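Local coordinates for integrase (Enterobacteria phage lambda, PDB 1AE9), which integrates the phage genome into the host chromosome by site-specific DNA recombination and, together with excisionase, cuts the prophage out again, at residues 27-32 with 94-99; 33-38 with 64-69; 41-46 with 53-58; 137-142 with 149-154. One frame throughout, in Å; residues are numbered along the deposited sequence.

Contact 1: residues 27-32 with 94-99; sequences MELAVV and TIIAST
No ring or other flat group takes part where Leu29 meets Ile95 and Ile96. There is no face or edge to assign, because methyl and methylene groups make the whole contact. On the helix side a single branch end does the touching. CD2 of Leu29 lies 3.8 Å from CG1 of Ile96. The same Leu29 CD2 is 3.9 Å from CG2 of Ile95, and CD1 of Ile96 is about as close. The methyl therefore rests against two consecutive isoleucines. Leu29 and Ile96 run past each other in opposite directions, flank to flank. The chi1 of Leu29, -147°, is off the staggered values, and with this torsion CD2 points at the loop. Ile95 uses its short branch here, while its longer branch leads to the carbonyl of Lys44.

The loop has its own internal bond. Thr94 OG1 donates to Ile96 O at 2.8 Å, with the donor 35° out of the carbonyl plane. This bond bridges across Ile95 within the loop. The backbone of Ile95 is also hydrogen-bonded to the backbone of Met43. Helix 79-90 lies against the contact: Thr82 touches Leu29, Leu83 touches Ile95 and Cys86 touches Ile96. Leu104 also touches Ile96. All three touching residues are buried. The arrangement is plain hydrophobic core packing. It joins helix 21-33 to the loop between helices 79-90 and 106-120, inside the catalytic domain of a tyrosine recombinase.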
loop_
_atom_site.group_PDB
_atom_site.type_symbol
_atom_site.label_atom_id
_atom_site.label_comp_id
_atom_site.label_asym_id
_atom_site.label_seq_id
_atom_site.Cartn_x
_atom_site.Cartn_y
_atom_site.Cartn_z
ATOM N N MET A 27 2.627 -19.158 0.084
ATOM C CA MET A 27 1.991 -19.823 1.234
ATOM C C MET A 27 2.940 -20.859 1.836
ATOM O O MET A 27 3.153 -20.894 3.055
ATOM C CB MET A 27 0.672 -20.501 0.832
ATOM C CG MET A 27 -0.503 -19.538 0.661
ATOM S SD MET A 27 -1.989 -20.300 -0.015
ATOM C CE MET A 27 -2.433 -21.404 1.378
ATOM N N GLU A 28 3.533 -21.682 0.976
ATOM C CA GLU A 28 4.465 -22.703 1.435
ATOM C C GLU A 28 5.682 -22.077 2.109
ATOM O O GLU A 28 6.092 -22.506 3.193
ATOM C CB GLU A 28 4.915 -23.571 0.270
ATOM C CG GLU A 28 3.832 -24.477 -0.265
ATOM C CD GLU A 28 4.290 -25.311 -1.446
ATOM O OE1 GLU A 28 5.391 -25.063 -1.980
ATOM O OE2 GLU A 28 3.534 -26.216 -1.855
ATOM N N LEU A 29 6.236 -21.040 1.487
ATOM C CA LEU A 29 7.408 -20.368 2.028
ATOM C C LEU A 29 7.105 -19.711 3.382
ATOM O O LEU A 29 7.941 -19.708 4.282
ATOM C CB LEU A 29 7.938 -19.348 1.015
ATOM C CG LEU A 29 9.450 -19.111 0.989
ATOM C CD1 LEU A 29 10.180 -20.400 0.599
ATOM C CD2 LEU A 29 9.781 -18.000 -0.006
ATOM N N ALA A 30 5.894 -19.193 3.545
ATOM C CA ALA A 30 5.497 -18.560 4.795
ATOM C C ALA A 30 5.453 -19.568 5.944
ATOM O O ALA A 30 5.881 -19.261 7.062
ATOM C CB ALA A 30 4.136 -17.902 4.636
ATOM N N VAL A 31 4.926 -20.760 5.673
ATOM C CA VAL A 31 4.818 -21.799 6.698
ATOM C C VAL A 31 6.152 -22.477 7.015
ATOM O O VAL A 31 6.469 -22.693 8.176
ATOM C CB VAL A 31 3.736 -22.873 6.333
ATOM C CG1 VAL A 31 3.700 -23.991 7.387
ATOM C CG2 VAL A 31 2.352 -22.216 6.240
ATOM N N VAL A 32 6.953 -22.774 6.001
ATOM C CA VAL A 32 8.225 -23.438 6.250
ATOM C C VAL A 32 9.341 -22.529 6.801
ATOM O O VAL A 32 10.269 -23.016 7.451
ATOM C CB VAL A 32 8.693 -24.260 5.008
ATOM C CG1 VAL A 32 9.311 -23.368 3.949
ATOM C CG2 VAL A 32 9.654 -25.358 5.428
ATOM N N THR A 94 13.857 -11.782 -6.884
ATOM C CA THR A 94 13.298 -12.056 -5.568
ATOM C C THR A 94 12.776 -13.497 -5.629
ATOM O O THR A 94 12.306 -13.944 -6.679
ATOM C CB THR A 94 12.152 -11.069 -5.210
ATOM O OG1 THR A 94 11.234 -10.951 -6.308
ATOM C CG2 THR A 94 12.720 -9.705 -4.860
ATOM N N ILE A 95 12.913 -14.237 -4.537
ATOM C CA ILE A 95 12.462 -15.628 -4.499
ATOM C C ILE A 95 10.973 -15.738 -4.872
ATOM O O ILE A 95 10.578 -16.618 -5.643
ATOM C CB ILE A 95 12.771 -16.258 -3.134
ATOM C CG1 ILE A 95 14.295 -16.286 -2.938
ATOM C CG2 ILE A 95 12.160 -17.651 -3.038
ATOM C CD1 ILE A 95 14.766 -16.793 -1.587
ATOM N N ILE A 96 10.159 -14.846 -4.311
ATOM C CA ILE A 96 8.730 -14.772 -4.611
ATOM C C ILE A 96 8.657 -13.621 -5.621
ATOM O O ILE A 96 9.201 -12.548 -5.369
ATOM C CB ILE A 96 7.890 -14.412 -3.345
ATOM C CG1 ILE A 96 7.938 -15.557 -2.339
ATOM C CG2 ILE A 96 6.447 -14.197 -3.711
ATOM C CD1 ILE A 96 7.545 -16.894 -2.944
ATOM N N ALA A 97 8.039 -13.858 -6.774
ATOM C CA ALA A 97 7.922 -12.837 -7.819
ATOM C C ALA A 97 6.666 -13.089 -8.648
ATOM O O ALA A 97 6.103 -14.186 -8.615
ATOM C CB ALA A 97 9.178 -12.855 -8.725
ATOM N N SER A 98 6.218 -12.073 -9.377
ATOM C CA SER A 98 5.027 -12.200 -10.210
ATOM C C SER A 98 5.354 -12.940 -11.499
ATOM O O SER A 98 6.513 -13.242 -11.772
ATOM C CB SER A 98 4.482 -10.816 -10.559
ATOM O OG SER A 98 5.351 -10.149 -11.468
ATOM N N THR A 99 4.337 -13.145 -12.328
ATOM C CA THR A 99 4.489 -13.821 -13.615
ATOM C C THR A 99 5.442 -13.055 -14.527
ATOM O O THR A 99 5.951 -13.600 -15.500
ATOM C CB THR A 99 3.138 -13.918 -14.340
ATOM O OG1 THR A 99 2.101 -14.176 -13.382
ATOM C CG2 THR A 99 3.164 -15.049 -15.352
#

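Contact 2: residues 33-38 with 64-69; sequences TGQRVG and IAIPTA
The end methyls of Ile64 and Ile66 lie on the same side of the Gln35 amide plane, and the isoleucine side chains come from the opposite direction to that of Gln35. Ile64 CD1 lies 3.6 Å from Gln35 NE2. Ile66 CD1 is 3.9 Å from Gln35 NE2 and also reaches back to Gln35 CG. It touches Thr33 CB as well, at 4.2 Å.

The amide is turned by a bend at chi2 (-48°), which brings it back toward the preceding turn. There Gln35 NE2 donates to Thr33 O at 2.9 Å, with an N-H...O angle of 159° and the oxygen close to the amide plane. NE2 also bonds to Leu154 O, and OE1 to Gln57 NE2. Three hydrogen bonds thus fix the rotation of this buried amide. Thr33 OG1 bonds to Leu29 O and takes a weak bond from Gln35 N.

Helix 21-33 ends here, and Gly34 leaves it with positive phi. Arg36 stands at the N-cap position of the next helix, and its NH1 bonds to Gln57 OE1. Gly34 O holds Arg135 NH1. Arg36 and Arg135 are both predicted active-site residues, consistent with this turn, packed on strand 63-67, helping to form the active site of a tyrosine recombinase.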
loop_
_atom_site.group_PDB
_atom_site.type_symbol
_atom_site.label_atom_id
_atom_site.label_comp_id
_atom_site.label_asym_id
_atom_site.label_seq_id
_atom_site.Cartn_x
_atom_site.Cartn_y
_atom_site.Cartn_z
ATOM N N THR A 33 9.273 -21.220 6.547
ATOM C CA THR A 33 10.300 -20.310 7.071
ATOM C C THR A 33 9.804 -19.528 8.287
ATOM O O THR A 33 10.608 -18.984 9.046
ATOM C CB THR A 33 10.810 -19.273 6.021
ATOM O OG1 THR A 33 9.784 -18.308 5.750
ATOM C CG2 THR A 33 11.238 -19.951 4.723
ATOM N N GLY A 34 8.484 -19.443 8.448
ATOM C CA GLY A 34 7.904 -18.707 9.560
ATOM C C GLY A 34 8.140 -17.196 9.541
ATOM O O GLY A 34 7.874 -16.514 10.541
ATOM N N GLN A 35 8.597 -16.656 8.408
ATOM C CA GLN A 35 8.879 -15.224 8.308
ATOM C C GLN A 35 7.673 -14.347 7.968
ATOM O O GLN A 35 6.736 -14.788 7.294
ATOM C CB GLN A 35 10.020 -14.980 7.313
ATOM C CG GLN A 35 11.338 -15.678 7.697
ATOM C CD GLN A 35 11.726 -15.440 9.154
ATOM O OE1 GLN A 35 11.950 -14.299 9.580
ATOM N NE2 GLN A 35 11.776 -16.510 9.933
ATOM N N ARG A 36 7.680 -13.116 8.476
ATOM C CA ARG A 36 6.601 -12.166 8.222
ATOM C C ARG A 36 6.524 -11.937 6.715
ATOM O O ARG A 36 7.549 -12.003 6.028
ATOM C CB ARG A 36 6.882 -10.842 8.922
ATOM C CG ARG A 36 6.920 -10.923 10.445
ATOM C CD ARG A 36 7.080 -9.532 11.032
ATOM N NE ARG A 36 7.173 -9.517 12.491
ATOM C CZ ARG A 36 8.271 -9.815 13.181
ATOM N NH1 ARG A 36 9.393 -10.168 12.560
ATOM N NH2 ARG A 36 8.259 -9.722 14.504
ATOM N N VAL A 37 5.328 -11.630 6.210
ATOM C CA VAL A 37 5.123 -11.424 4.779
ATOM C C VAL A 37 6.036 -10.343 4.180
ATOM O O VAL A 37 6.553 -10.514 3.062
ATOM C CB VAL A 37 3.616 -11.186 4.429
ATOM C CG1 VAL A 37 3.099 -9.893 5.053
ATOM C CG2 VAL A 37 3.410 -11.204 2.907
ATOM N N GLY A 38 6.296 -9.280 4.947
ATOM C CA GLY A 38 7.174 -8.219 4.479
ATOM C C GLY A 38 8.543 -8.785 4.158
ATOM O O GLY A 38 9.146 -8.457 3.132
ATOM N N ILE A 64 18.902 -13.820 11.113
ATOM C CA ILE A 64 18.952 -15.273 11.257
ATOM C C ILE A 64 19.359 -15.982 9.975
ATOM O O ILE A 64 19.139 -15.475 8.875
ATOM C CB ILE A 64 17.581 -15.843 11.715
ATOM C CG1 ILE A 64 16.489 -15.496 10.701
ATOM C CG2 ILE A 64 17.197 -15.281 13.072
ATOM C CD1 ILE A 64 15.128 -16.038 11.075
ATOM N N ALA A 65 19.983 -17.145 10.123
ATOM C CA ALA A 65 20.400 -17.949 8.980
ATOM C C ALA A 65 19.528 -19.204 9.031
ATOM O O ALA A 65 19.657 -20.018 9.952
ATOM C CB ALA A 65 21.883 -18.309 9.094
ATOM N N ILE A 66 18.612 -19.328 8.071
ATOM C CA ILE A 66 17.679 -20.454 8.026
ATOM C C ILE A 66 18.177 -21.601 7.148
ATOM O O ILE A 66 18.446 -21.411 5.962
ATOM C CB ILE A 66 16.271 -20.005 7.515
ATOM C CG1 ILE A 66 15.798 -18.751 8.266
ATOM C CG2 ILE A 66 15.254 -21.124 7.729
ATOM C CD1 ILE A 66 14.482 -18.175 7.749
ATOM N N PRO A 67 18.317 -22.807 7.725
ATOM C CA PRO A 67 18.789 -23.937 6.920
ATOM C C PRO A 67 17.716 -24.329 5.914
ATOM O O PRO A 67 16.552 -24.512 6.287
ATOM C CB PRO A 67 19.038 -25.024 7.972
ATOM C CG PRO A 67 18.027 -24.715 9.038
ATOM C CD PRO A 67 18.084 -23.206 9.126
ATOM N N THR A 68 18.098 -24.439 4.643
ATOM C CA THR A 68 17.150 -24.785 3.590
ATOM C C THR A 68 16.703 -26.247 3.606
ATOM O O THR A 68 15.891 -26.669 2.783
ATOM C CB THR A 68 17.703 -24.440 2.206
ATOM O OG1 THR A 68 18.958 -25.104 2.017
ATOM C CG2 THR A 68 17.896 -22.935 2.070
ATOM N N ALA A 69 17.228 -27.016 4.549
ATOM C CA ALA A 69 16.866 -28.417 4.677
ATOM C C ALA A 69 15.571 -28.599 5.471
ATOM O O ALA A 69 15.062 -29.717 5.587
ATOM C CB ALA A 69 17.996 -29.177 5.341
#

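Contact 3: residues 41-46 with 53-58; sequences CEMKWS and LYVEQS
Met43 reaches Leu53 and Val55 through a chain that is extended beyond CG. Its chi1 of -60° sets CG opposite the carbonyl carbon, and the thioether end then runs out to the strand. Leu53 answers with CG opposite its backbone N (chi1 168°), and this swings CD2 to the sulfur. Met43 SD lies 3.9 Å from Leu53 CD2. The methyl, still against Leu53 CD2, also reaches Val55: Met43 CE is 3.9 Å from Val55 CG2. Met43 and Leu53 cross at about a right angle, whereas Met43 and Val55 meet at a slant.

Strand 52-56 belongs to the mixed sheet of the catalytic domain and pairs antiparallel with strand 63-67. The turn between these two strands carries Lys59, a predicted active-site residue. The side chain of Met43 packs segment 41-46 on the sheet, and it also touches Gln35 in the turn that follows helix 21-33.

At the other end the contact is thin. Glu42 CG comes within 4.3 Å of Ser58 OG. The polar ends of both side chains face the second subunit. Glu42 OE1 forms a salt bridge with Arg115 of that subunit, and Ser58 OG a hydrogen bond with its Lys118.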
loop_
_atom_site.group_PDB
_atom_site.type_symbol
_atom_site.label_atom_id
_atom_site.label_comp_id
_atom_site.label_asym_id
_atom_site.label_seq_id
_atom_site.Cartn_x
_atom_site.Cartn_y
_atom_site.Cartn_z
ATOM N N CYS A 41 8.597 -11.155 0.964
ATOM C CA CYS A 41 8.643 -10.346 -0.251
ATOM C C CYS A 41 10.025 -9.734 -0.536
ATOM O O CYS A 41 10.328 -9.394 -1.680
ATOM C CB CYS A 41 7.564 -9.260 -0.197
ATOM S SG CYS A 41 5.869 -9.910 -0.273
ATOM N N GLU A 42 10.872 -9.638 0.491
ATOM C CA GLU A 42 12.218 -9.076 0.351
ATOM C C GLU A 42 13.313 -10.101 -0.004
ATOM O O GLU A 42 14.341 -9.742 -0.591
ATOM C CB GLU A 42 12.606 -8.326 1.633
ATOM C CG GLU A 42 11.835 -7.024 1.868
ATOM C CD GLU A 42 12.053 -6.010 0.753
ATOM O OE1 GLU A 42 13.231 -5.710 0.445
ATOM O OE2 GLU A 42 11.052 -5.517 0.181
ATOM N N MET A 43 13.073 -11.372 0.314
ATOM C CA MET A 43 14.028 -12.453 0.051
ATOM C C MET A 43 14.496 -12.527 -1.392
ATOM O O MET A 43 13.682 -12.489 -2.316
ATOM C CB MET A 43 13.414 -13.804 0.435
ATOM C CG MET A 43 13.021 -13.916 1.889
ATOM S SD MET A 43 12.225 -15.477 2.226
ATOM C CE MET A 43 12.108 -15.388 3.989
ATOM N N LYS A 44 15.806 -12.680 -1.576
ATOM C CA LYS A 44 16.401 -12.781 -2.905
ATOM C C LYS A 44 17.292 -14.009 -2.969
ATOM O O LYS A 44 17.721 -14.522 -1.939
ATOM C CB LYS A 44 17.235 -11.540 -3.232
ATOM C CG LYS A 44 16.455 -10.237 -3.256
ATOM C CD LYS A 44 17.305 -9.090 -3.806
ATOM C CE LYS A 44 18.714 -9.084 -3.192
ATOM N NZ LYS A 44 18.733 -9.026 -1.695
ATOM N N TRP A 45 17.581 -14.469 -4.182
ATOM C CA TRP A 45 18.431 -15.643 -4.379
ATOM C C TRP A 45 19.845 -15.435 -3.831
ATOM O O TRP A 45 20.476 -16.382 -3.371
ATOM C CB TRP A 45 18.461 -16.044 -5.854
ATOM C CG TRP A 45 17.107 -16.429 -6.363
ATOM C CD1 TRP A 45 16.323 -15.721 -7.226
ATOM C CD2 TRP A 45 16.346 -17.585 -5.978
ATOM N NE1 TRP A 45 15.116 -16.357 -7.393
ATOM C CE2 TRP A 45 15.102 -17.502 -6.639
ATOM C CE3 TRP A 45 16.595 -18.679 -5.133
ATOM C CZ2 TRP A 45 14.102 -18.472 -6.482
ATOM C CZ3 TRP A 45 15.603 -19.643 -4.977
ATOM C CH2 TRP A 45 14.370 -19.531 -5.649
ATOM N N SER A 46 20.318 -14.192 -3.838
ATOM C CA SER A 46 21.642 -13.875 -3.308
ATOM C C SER A 46 21.713 -14.031 -1.782
ATOM O O SER A 46 22.798 -13.984 -1.193
ATOM C CB SER A 46 22.040 -12.455 -3.714
ATOM O OG SER A 46 20.966 -11.549 -3.529
ATOM N N LEU A 53 19.520 -19.599 4.129
ATOM C CA LEU A 53 18.812 -18.408 3.664
ATOM C C LEU A 53 18.963 -17.363 4.764
ATOM O O LEU A 53 18.464 -17.541 5.879
ATOM C CB LEU A 53 17.329 -18.718 3.409
ATOM C CG LEU A 53 16.360 -17.546 3.188
ATOM C CD1 LEU A 53 16.744 -16.723 1.972
ATOM C CD2 LEU A 53 14.951 -18.074 3.042
ATOM N N TYR A 54 19.719 -16.312 4.465
ATOM C CA TYR A 54 19.980 -15.232 5.414
ATOM C C TYR A 54 18.858 -14.213 5.401
ATOM O O TYR A 54 18.523 -13.668 4.356
ATOM C CB TYR A 54 21.325 -14.563 5.101
ATOM C CG TYR A 54 22.503 -15.444 5.443
ATOM C CD1 TYR A 54 22.870 -16.501 4.616
ATOM C CD2 TYR A 54 23.203 -15.264 6.632
ATOM C CE1 TYR A 54 23.899 -17.365 4.968
ATOM C CE2 TYR A 54 24.233 -16.120 6.994
ATOM C CZ TYR A 54 24.574 -17.168 6.159
ATOM O OH TYR A 54 25.578 -18.029 6.533
ATOM N N VAL A 55 18.299 -13.944 6.572
ATOM C CA VAL A 55 17.195 -13.012 6.693
ATOM C C VAL A 55 17.396 -11.976 7.786
ATOM O O VAL A 55 17.681 -12.324 8.940
ATOM C CB VAL A 55 15.868 -13.778 7.013
ATOM C CG1 VAL A 55 14.737 -12.806 7.342
ATOM C CG2 VAL A 55 15.475 -14.678 5.844
ATOM N N GLU A 56 17.315 -10.701 7.417
ATOM C CA GLU A 56 17.371 -9.647 8.416
ATOM C C GLU A 56 15.951 -9.118 8.432
ATOM O O GLU A 56 15.482 -8.533 7.452
ATOM C CB GLU A 56 18.316 -8.504 8.076
ATOM C CG GLU A 56 18.200 -7.424 9.156
ATOM C CD GLU A 56 19.155 -6.266 8.998
ATOM O OE1 GLU A 56 20.100 -6.357 8.194
ATOM O OE2 GLU A 56 18.955 -5.255 9.701
ATOM N N GLN A 57 15.248 -9.356 9.524
ATOM C CA GLN A 57 13.876 -8.922 9.629
ATOM C C GLN A 57 13.791 -7.407 9.559
ATOM O O GLN A 57 14.443 -6.695 10.329
ATOM C CB GLN A 57 13.259 -9.484 10.902
ATOM C CG GLN A 57 13.385 -11.017 10.968
ATOM C CD GLN A 57 12.632 -11.619 12.125
ATOM O OE1 GLN A 57 12.298 -10.928 13.089
ATOM N NE2 GLN A 57 12.331 -12.905 12.027
ATOM N N SER A 58 12.981 -6.932 8.615
ATOM C CA SER A 58 12.780 -5.511 8.354
ATOM C C SER A 58 12.315 -4.714 9.566
ATOM O O SER A 58 12.812 -3.619 9.829
ATOM C CB SER A 58 11.770 -5.328 7.207
ATOM O OG SER A 58 12.232 -5.918 5.999
#

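Contact 4: residues 137-142 with 149-154; sequences LSARLY and KFAQHL
Phe150 is the first residue of segment 149-154 to meet Tyr142. The two rings form an edge-to-face pair, with the edge of Phe150 directed at the face of Tyr142. Their centroids are 5.1 Å apart and their planes stand at 62°. Phe150 CE2 makes the approach and lies 3.6 Å from Tyr142 CD1, toward the rim of the ring. The Phe150 torsion sets CG opposite the backbone N (chi1 176°), which sends the ring out so that its CE2 edge meets the tyrosine face.

Ala151 comes next, where the backbones are nearest. Its CA is 5.1 Å from the CA of Ala139. Ala151 CB rests 3.6 Å from Ala139 O and also touches Tyr142 CB. The small side chains of Ala139 and Ala151 are consistent with this close approach. Gln152 turns outward, and its OE1 bonds to His157 ND1 of the predicted active site. One turn after Phe150, Leu154 returns to the tyrosine. Its CD2 packs tightly on Tyr142 CE2 at 3.3 Å, at a slant to the ring.

The two helices form a roughly antiparallel helical hairpin, with segment axes 8.5 Å apart at an angle of 152°. Helix 21-33 lies beside it: Tyr142 OH bonds to Val32 O, and Ser138 OG to Val31 O. Strand 71-72 also borders it, as Ile72 touches Tyr142 and Leu141.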
loop_
_atom_site.group_PDB
_atom_site.type_symbol
_atom_site.label_atom_id
_atom_site.label_comp_id
_atom_site.label_asym_id
_atom_site.label_seq_id
_atom_site.Cartn_x
_atom_site.Cartn_y
_atom_site.Cartn_z
ATOM N N LEU A 137 0.754 -20.268 12.378
ATOM C CA LEU A 137 0.604 -21.676 12.026
ATOM C C LEU A 137 1.986 -22.324 12.000
ATOM O O LEU A 137 2.181 -23.393 12.581
ATOM C CB LEU A 137 -0.113 -21.847 10.680
ATOM C CG LEU A 137 -0.281 -23.281 10.145
ATOM C CD1 LEU A 137 -1.005 -24.165 11.147
ATOM C CD2 LEU A 137 -1.025 -23.259 8.831
ATOM N N SER A 138 2.944 -21.657 11.359
ATOM C CA SER A 138 4.325 -22.130 11.281
ATOM C C SER A 138 4.852 -22.427 12.695
ATOM O O SER A 138 5.443 -23.478 12.941
ATOM C CB SER A 138 5.201 -21.050 10.627
ATOM O OG SER A 138 6.565 -21.438 10.560
ATOM N N ALA A 139 4.644 -21.491 13.614
ATOM C CA ALA A 139 5.093 -21.648 14.993
ATOM C C ALA A 139 4.479 -22.873 15.682
ATOM O O ALA A 139 5.210 -23.672 16.261
ATOM C CB ALA A 139 4.792 -20.380 15.797
ATOM N N ARG A 140 3.152 -23.023 15.616
ATOM C CA ARG A 140 2.464 -24.159 16.247
ATOM C C ARG A 140 2.897 -25.497 15.657
ATOM O O ARG A 140 3.090 -26.472 16.388
ATOM C CB ARG A 140 0.942 -24.011 16.157
ATOM C CG ARG A 140 0.388 -22.800 16.903
ATOM C CD ARG A 140 -1.139 -22.808 16.972
ATOM N NE ARG A 140 -1.776 -22.913 15.656
ATOM C CZ ARG A 140 -2.166 -21.876 14.913
ATOM N NH1 ARG A 140 -1.995 -20.631 15.342
ATOM N NH2 ARG A 140 -2.736 -22.087 13.738
ATOM N N LEU A 141 3.071 -25.549 14.341
ATOM C CA LEU A 141 3.504 -26.777 13.696
ATOM C C LEU A 141 4.942 -27.128 14.076
ATOM O O LEU A 141 5.252 -28.299 14.312
ATOM C CB LEU A 141 3.376 -26.673 12.174
ATOM C CG LEU A 141 1.961 -26.536 11.593
ATOM C CD1 LEU A 141 2.029 -26.521 10.065
ATOM C CD2 LEU A 141 1.083 -27.696 12.063
ATOM N N TYR A 142 5.822 -26.124 14.114
ATOM C CA TYR A 142 7.231 -26.325 14.474
ATOM C C TYR A 142 7.415 -26.645 15.953
ATOM O O TYR A 142 8.331 -27.379 16.321
ATOM C CB TYR A 142 8.084 -25.109 14.082
ATOM C CG TYR A 142 8.629 -25.195 12.670
ATOM C CD1 TYR A 142 9.200 -26.378 12.202
ATOM C CD2 TYR A 142 8.569 -24.103 11.801
ATOM C CE1 TYR A 142 9.699 -26.475 10.907
ATOM C CE2 TYR A 142 9.064 -24.194 10.504
ATOM C CZ TYR A 142 9.629 -25.383 10.068
ATOM O OH TYR A 142 10.149 -25.489 8.802
ATOM N N LYS A 149 11.321 -23.949 21.540
ATOM C CA LYS A 149 12.559 -23.173 21.457
ATOM C C LYS A 149 12.923 -22.904 20.002
ATOM O O LYS A 149 13.328 -21.791 19.648
ATOM C CB LYS A 149 13.703 -23.912 22.160
ATOM N N PHE A 150 12.784 -23.932 19.167
ATOM C CA PHE A 150 13.084 -23.815 17.743
ATOM C C PHE A 150 12.165 -22.780 17.091
ATOM O O PHE A 150 12.634 -21.888 16.387
ATOM C CB PHE A 150 12.930 -25.169 17.039
ATOM C CG PHE A 150 13.132 -25.102 15.550
ATOM C CD1 PHE A 150 14.402 -25.253 14.999
ATOM C CD2 PHE A 150 12.059 -24.843 14.699
ATOM C CE1 PHE A 150 14.600 -25.143 13.622
ATOM C CE2 PHE A 150 12.246 -24.730 13.331
ATOM C CZ PHE A 150 13.519 -24.881 12.786
ATOM N N ALA A 151 10.864 -22.904 17.338
ATOM C CA ALA A 151 9.875 -21.985 16.781
ATOM C C ALA A 151 10.171 -20.533 17.148
ATOM O O ALA A 151 10.208 -19.667 16.272
ATOM C CB ALA A 151 8.471 -22.376 17.233
ATOM N N GLN A 152 10.392 -20.264 18.436
ATOM C CA GLN A 152 10.692 -18.904 18.884
ATOM C C GLN A 152 11.960 -18.392 18.214
ATOM O O GLN A 152 12.065 -17.220 17.866
ATOM C CB GLN A 152 10.827 -18.840 20.408
ATOM C CG GLN A 152 9.522 -19.082 21.160
ATOM C CD GLN A 152 8.374 -18.219 20.657
ATOM O OE1 GLN A 152 8.290 -17.024 20.959
ATOM N NE2 GLN A 152 7.485 -18.821 19.876
ATOM N N HIS A 153 12.902 -19.297 17.990
ATOM C CA HIS A 153 14.155 -18.954 17.336
ATOM C C HIS A 153 13.914 -18.553 15.883
ATOM O O HIS A 153 14.385 -17.509 15.427
ATOM C CB HIS A 153 15.100 -20.151 17.371
ATOM C CG HIS A 153 16.375 -19.882 18.096
ATOM N ND1 HIS A 153 16.435 -19.747 19.469
ATOM C CD2 HIS A 153 17.633 -19.687 17.641
ATOM C CE1 HIS A 153 17.676 -19.474 19.827
ATOM N NE2 HIS A 153 18.423 -19.432 18.736
ATOM N N LEU A 154 13.171 -19.392 15.170
ATOM C CA LEU A 154 12.854 -19.162 13.769
ATOM C C LEU A 154 12.049 -17.873 13.574
ATOM O O LEU A 154 12.349 -17.072 12.685
ATOM C CB LEU A 154 12.090 -20.365 13.212
ATOM C CG LEU A 154 11.873 -20.426 11.699
ATOM C CD1 LEU A 154 13.217 -20.508 10.976
ATOM C CD2 LEU A 154 10.996 -21.625 11.349
#

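From the N terminus, helix 21-33 opens contact 1, which closes only at the loop 94-99. Contact 2 starts directly after it and closes at strand 63-67. Contact 3 then closes the short loop from helix 37-42 to strand 52-56. Contact 3 is nested in contact 2, and both are nested in contact 1. Contact 4 follows in series and joins helices 133-145 and 148-155. None of the loops cross. Contacts 2 and 3 reach adjacent strands of one sheet. A backbone hydrogen bond links contact 3 to contact 1. Contact 4 is tied back to contact 1 by hydrogen bonds of Ser138 and Tyr142, and to contact 2 by one of Gln35.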